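Local coordinates for DNA damage response protein Rtt109, putative (Neosartorya fumigata, PDB 5ZB9) that probably acetylates a lysine of histone H3, transferring the acetyl group from acetyl-CoA in support of DNA replication and the response to DNA damage, at residues 203-214 and 233-243. Residues are numbered along the deposited sequence; the frame is centred on the assembly and turned at random.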
loop_
_atom_site.group_PDB
_atom_site.type_symbol
_atom_site.label_atom_id
_atom_site.label_comp_id
_atom_site.label_asym_id
_atom_site.label_seq_id
_atom_site.Cartn_x
_atom_site.Cartn_y
_atom_site.Cartn_z
ATOM N N ALA A 203 1.899 -10.949 13.060
ATOM C CA ALA A 203 2.187 -10.528 11.691
ATOM C C ALA A 203 3.522 -11.029 11.158
ATOM O O ALA A 203 4.478 -11.235 11.911
ATOM C CB ALA A 203 2.145 -9.010 11.596
ATOM N N THR A 204 3.572 -11.199 9.840
ATOM C CA THR A 204 4.800 -11.509 9.115
ATOM C C THR A 204 4.835 -10.653 7.845
ATOM O O THR A 204 3.782 -10.332 7.275
ATOM C CB THR A 204 4.891 -13.024 8.753
ATOM O OG1 THR A 204 4.751 -13.812 9.942
ATOM C CG2 THR A 204 6.232 -13.370 8.080
ATOM N N ALA A 205 6.033 -10.268 7.413
ATOM C CA ALA A 205 6.199 -9.516 6.171
ATOM C C ALA A 205 6.756 -10.420 5.081
ATOM O O ALA A 205 7.692 -11.195 5.322
ATOM C CB ALA A 205 7.109 -8.317 6.391
ATOM N N PHE A 206 6.178 -10.325 3.887
ATOM C CA PHE A 206 6.585 -11.157 2.751
ATOM C C PHE A 206 7.088 -10.290 1.607
ATOM O O PHE A 206 6.460 -9.285 1.254
ATOM C CB PHE A 206 5.420 -12.032 2.270
ATOM C CG PHE A 206 4.885 -12.977 3.322
ATOM C CD1 PHE A 206 3.949 -12.546 4.252
ATOM C CD2 PHE A 206 5.315 -14.298 3.372
ATOM C CE1 PHE A 206 3.458 -13.411 5.213
ATOM C CE2 PHE A 206 4.826 -15.176 4.336
ATOM C CZ PHE A 206 3.897 -14.735 5.258
ATOM N N LEU A 207 8.224 -10.674 1.032
ATOM C CA LEU A 207 8.822 -9.907 -0.046
ATOM C C LEU A 207 9.248 -10.809 -1.188
ATOM O O LEU A 207 9.882 -11.838 -0.972
ATOM C CB LEU A 207 10.026 -9.109 0.460
ATOM C CG LEU A 207 10.781 -8.364 -0.648
ATOM C CD1 LEU A 207 9.943 -7.211 -1.189
ATOM C CD2 LEU A 207 12.169 -7.890 -0.200
ATOM N N ILE A 208 8.891 -10.417 -2.405
ATOM C CA ILE A 208 9.368 -11.095 -3.599
ATOM C C ILE A 208 9.935 -10.085 -4.595
ATOM O O ILE A 208 9.286 -9.098 -4.937
ATOM C CB ILE A 208 8.255 -11.909 -4.275
ATOM C CG1 ILE A 208 8.014 -13.211 -3.510
ATOM C CG2 ILE A 208 8.627 -12.238 -5.714
ATOM C CD1 ILE A 208 7.033 -14.132 -4.217
ATOM N N VAL A 209 11.158 -10.333 -5.039
ATOM C CA VAL A 209 11.779 -9.525 -6.073
ATOM C C VAL A 209 12.183 -10.439 -7.213
ATOM O O VAL A 209 13.271 -11.005 -7.188
ATOM C CB VAL A 209 13.015 -8.780 -5.543
ATOM C CG1 VAL A 209 13.555 -7.819 -6.593
ATOM C CG2 VAL A 209 12.677 -8.050 -4.255
ATOM N N PRO A 210 11.298 -10.602 -8.206
ATOM C CA PRO A 210 11.541 -11.521 -9.330
ATOM C C PRO A 210 12.888 -11.249 -9.991
ATOM O O PRO A 210 13.188 -10.092 -10.298
ATOM C CB PRO A 210 10.385 -11.224 -10.292
ATOM C CG PRO A 210 9.321 -10.612 -9.431
ATOM C CD PRO A 210 10.055 -9.829 -8.378
ATOM N N GLY A 211 13.691 -12.293 -10.181
ATOM C CA GLY A 211 15.028 -12.143 -10.727
ATOM C C GLY A 211 16.093 -12.273 -9.651
ATOM O O GLY A 211 17.266 -12.484 -9.946
ATOM N N CYS A 212 15.687 -12.144 -8.394
ATOM C CA CYS A 212 16.623 -12.234 -7.284
ATOM C C CYS A 212 16.382 -13.504 -6.500
ATOM O O CYS A 212 15.240 -13.818 -6.162
ATOM C CB CYS A 212 16.497 -11.019 -6.361
ATOM S SG CYS A 212 16.971 -9.443 -7.106
ATOM N N ASP A 213 17.451 -14.233 -6.199
ATOM C CA ASP A 213 17.303 -15.492 -5.483
ATOM C C ASP A 213 17.060 -15.259 -3.999
ATOM O O ASP A 213 17.042 -14.117 -3.533
ATOM C CB ASP A 213 18.533 -16.391 -5.702
ATOM C CG ASP A 213 19.825 -15.809 -5.133
ATOM O OD1 ASP A 213 19.819 -15.123 -4.088
ATOM O OD2 ASP A 213 20.878 -16.077 -5.730
ATOM N N LYS A 214 16.900 -16.344 -3.250
ATOM C CA LYS A 214 16.568 -16.230 -1.838
ATOM C C LYS A 214 17.686 -15.539 -1.040
ATOM O O LYS A 214 17.423 -14.934 -0.001
ATOM C CB LYS A 214 16.251 -17.610 -1.254
ATOM C CG LYS A 214 17.438 -18.560 -1.188
ATOM C CD LYS A 214 17.014 -19.956 -0.748
ATOM C CE LYS A 214 16.598 -19.976 0.718
ATOM N NZ LYS A 214 16.001 -21.289 1.118
ATOM N N PRO A 233 10.838 -16.095 11.965
ATOM C CA PRO A 233 11.268 -14.968 11.128
ATOM C C PRO A 233 10.131 -13.975 10.910
ATOM O O PRO A 233 8.958 -14.362 10.898
ATOM C CB PRO A 233 11.688 -15.638 9.811
ATOM C CG PRO A 233 10.873 -16.903 9.764
ATOM C CD PRO A 233 10.702 -17.347 11.195
ATOM N N ARG A 234 10.477 -12.700 10.774
ATOM C CA ARG A 234 9.476 -11.672 10.534
ATOM C C ARG A 234 9.473 -11.268 9.054
ATOM O O ARG A 234 8.494 -10.705 8.564
ATOM C CB ARG A 234 9.729 -10.458 11.427
ATOM C CG ARG A 234 10.024 -10.780 12.897
ATOM C CD ARG A 234 8.918 -11.598 13.569
ATOM N NE ARG A 234 7.578 -11.036 13.398
ATOM C CZ ARG A 234 7.091 -10.039 14.126
ATOM N NH1 ARG A 234 7.837 -9.485 15.063
ATOM N NH2 ARG A 234 5.863 -9.589 13.917
ATOM N N TRP A 235 10.573 -11.556 8.353
ATOM C CA TRP A 235 10.655 -11.343 6.907
ATOM C C TRP A 235 10.869 -12.661 6.172
ATOM O O TRP A 235 11.763 -13.438 6.508
ATOM C CB TRP A 235 11.773 -10.358 6.563
ATOM C CG TRP A 235 11.437 -8.967 6.997
ATOM C CD1 TRP A 235 11.659 -8.418 8.224
ATOM C CD2 TRP A 235 10.783 -7.958 6.217
ATOM N NE1 TRP A 235 11.194 -7.126 8.256
ATOM C CE2 TRP A 235 10.655 -6.819 7.035
ATOM C CE3 TRP A 235 10.303 -7.906 4.905
ATOM C CZ2 TRP A 235 10.066 -5.638 6.585
ATOM C CZ3 TRP A 235 9.714 -6.728 4.457
ATOM C CH2 TRP A 235 9.601 -5.614 5.296
ATOM N N LEU A 236 10.037 -12.909 5.170
ATOM C CA LEU A 236 10.123 -14.135 4.390
ATOM C C LEU A 236 10.163 -13.805 2.914
ATOM O O LEU A 236 9.436 -12.927 2.453
ATOM C CB LEU A 236 8.941 -15.052 4.682
ATOM C CG LEU A 236 8.935 -15.754 6.034
ATOM C CD1 LEU A 236 7.659 -16.545 6.211
ATOM C CD2 LEU A 236 10.136 -16.657 6.135
ATOM N N ASN A 237 11.010 -14.514 2.176
ATOM C CA ASN A 237 11.067 -14.371 0.729
ATOM C C ASN A 237 10.076 -15.312 0.053
ATOM O O ASN A 237 10.468 -16.306 -0.544
ATOM C CB ASN A 237 12.494 -14.630 0.225
ATOM C CG ASN A 237 12.617 -14.535 -1.294
ATOM O OD1 ASN A 237 13.455 -15.208 -1.897
ATOM N ND2 ASN A 237 11.778 -13.711 -1.919
ATOM N N SER A 238 8.791 -15.001 0.147
ATOM C CA SER A 238 7.781 -15.786 -0.555
ATOM C C SER A 238 6.454 -15.044 -0.663
ATOM O O SER A 238 6.311 -13.929 -0.169
ATOM C CB SER A 238 7.572 -17.137 0.141
ATOM O OG SER A 238 7.333 -16.960 1.524
ATOM N N TYR A 239 5.491 -15.675 -1.324
ATOM C CA TYR A 239 4.150 -15.138 -1.462
ATOM C C TYR A 239 3.191 -15.895 -0.540
ATOM O O TYR A 239 3.077 -17.114 -0.629
ATOM C CB TYR A 239 3.700 -15.235 -2.917
ATOM C CG TYR A 239 2.269 -14.810 -3.170
ATOM C CD1 TYR A 239 1.870 -13.497 -2.976
ATOM C CD2 TYR A 239 1.329 -15.718 -3.637
ATOM C CE1 TYR A 239 0.571 -13.108 -3.221
ATOM C CE2 TYR A 239 0.028 -15.335 -3.886
ATOM C CZ TYR A 239 -0.345 -14.033 -3.677
ATOM O OH TYR A 239 -1.642 -13.648 -3.916
ATOM N N PRO A 240 2.501 -15.168 0.352
ATOM C CA PRO A 240 1.665 -15.775 1.396
ATOM C C PRO A 240 0.356 -16.328 0.844
ATOM O O PRO A 240 -0.714 -15.917 1.294
ATOM C CB PRO A 240 1.402 -14.604 2.345
ATOM C CG PRO A 240 1.360 -13.416 1.419
ATOM C CD PRO A 240 2.424 -13.696 0.377
ATOM N N LEU A 241 0.461 -17.251 -0.110
ATOM C CA LEU A 241 -0.681 -17.801 -0.843
ATOM C C LEU A 241 -1.830 -18.317 0.027
ATOM O O LEU A 241 -2.988 -17.980 -0.203
ATOM C CB LEU A 241 -0.202 -18.931 -1.749
ATOM C CG LEU A 241 -1.292 -19.741 -2.444
ATOM C CD1 LEU A 241 -2.098 -18.874 -3.413
ATOM C CD2 LEU A 241 -0.663 -20.916 -3.151
ATOM N N HIS A 242 -1.511 -19.129 1.027
ATOM C CA HIS A 242 -2.544 -19.775 1.824
ATOM C C HIS A 242 -3.271 -18.827 2.764
ATOM O O HIS A 242 -4.365 -19.141 3.226
ATOM C CB HIS A 242 -1.940 -20.947 2.596
ATOM C CG HIS A 242 -1.481 -22.052 1.698
ATOM N ND1 HIS A 242 -0.186 -22.144 1.231
ATOM C CD2 HIS A 242 -2.162 -23.070 1.122
ATOM C CE1 HIS A 242 -0.083 -23.192 0.432
ATOM N NE2 HIS A 242 -1.267 -23.769 0.346
ATOM N N GLN A 243 -2.692 -17.659 3.025
ATOM C CA GLN A 243 -3.366 -16.669 3.865
ATOM C C GLN A 243 -4.274 -15.755 3.044
ATOM O O GLN A 243 -5.221 -15.174 3.565
ATOM C CB GLN A 243 -2.352 -15.834 4.638
ATOM C CG GLN A 243 -1.472 -16.634 5.581
ATOM C CD GLN A 243 -0.742 -15.746 6.570
ATOM O OE1 GLN A 243 -1.349 -15.199 7.496
ATOM N NE2 GLN A 243 0.567 -15.589 6.378
HETATM O O HOH W 1 6.560 -13.273 12.164
HETATM O O HOH W 2 12.680 -12.607 -4.580
HETATM O O HOH W 3 13.849 -15.749 -4.504
#
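Ala-205 and Phe-206 pair in parallel with Trp-235 and Leu-236, a short ladder in which side chains take over as hydrogen-bonding groups where the backbone pairing stops. Three backbone bonds, Ala-205 N to Arg-234 O, Leu-236 N to Ala-205 O and Leu-207 N to Leu-236 O, form its centre. Beyond one end, the amide of Asn-237 continues the pattern: ND2 gives Leu-207 O a hydrogen bond of 2.8 Å lying in the amide plane, with CG anti to the backbone N (chi1 178°), which carries the amide to the carbonyl. At the other end Arg-234 folds back at chi2 and chi3, and its NH2 meets Ala-203 O at 2.9 Å, in the guanidinium plane but above that of the carbonyl; the same NH2 also reaches Tyr-180 O.

The sheet faces differ. On one, Ala-205 CB sits over the six-membered ring of Trp-235, 3.5 Å from its centroid, a CH-pi contact; helix 162-177 covers this side, and its Asp-174 accepts from Trp-235 NE1. On the other, Pro-240 CB lies over the Phe-206 ring centre at 3.6 Å, while Leu-236 CD1 approaches Phe-206 CE2 obliquely.

Strand 317-324 flanks 202-208 antiparallel, placing this beta-alpha-beta unit at the margin of the central sheet. One water joins Arg-234 NE to Thr-204 OG1, which also hydrogen-bonds Glu-183, and another joins Asn-237 ND2 to Val-209 N, so polar side chains and solvent together extend a brief strand pairing at both ends.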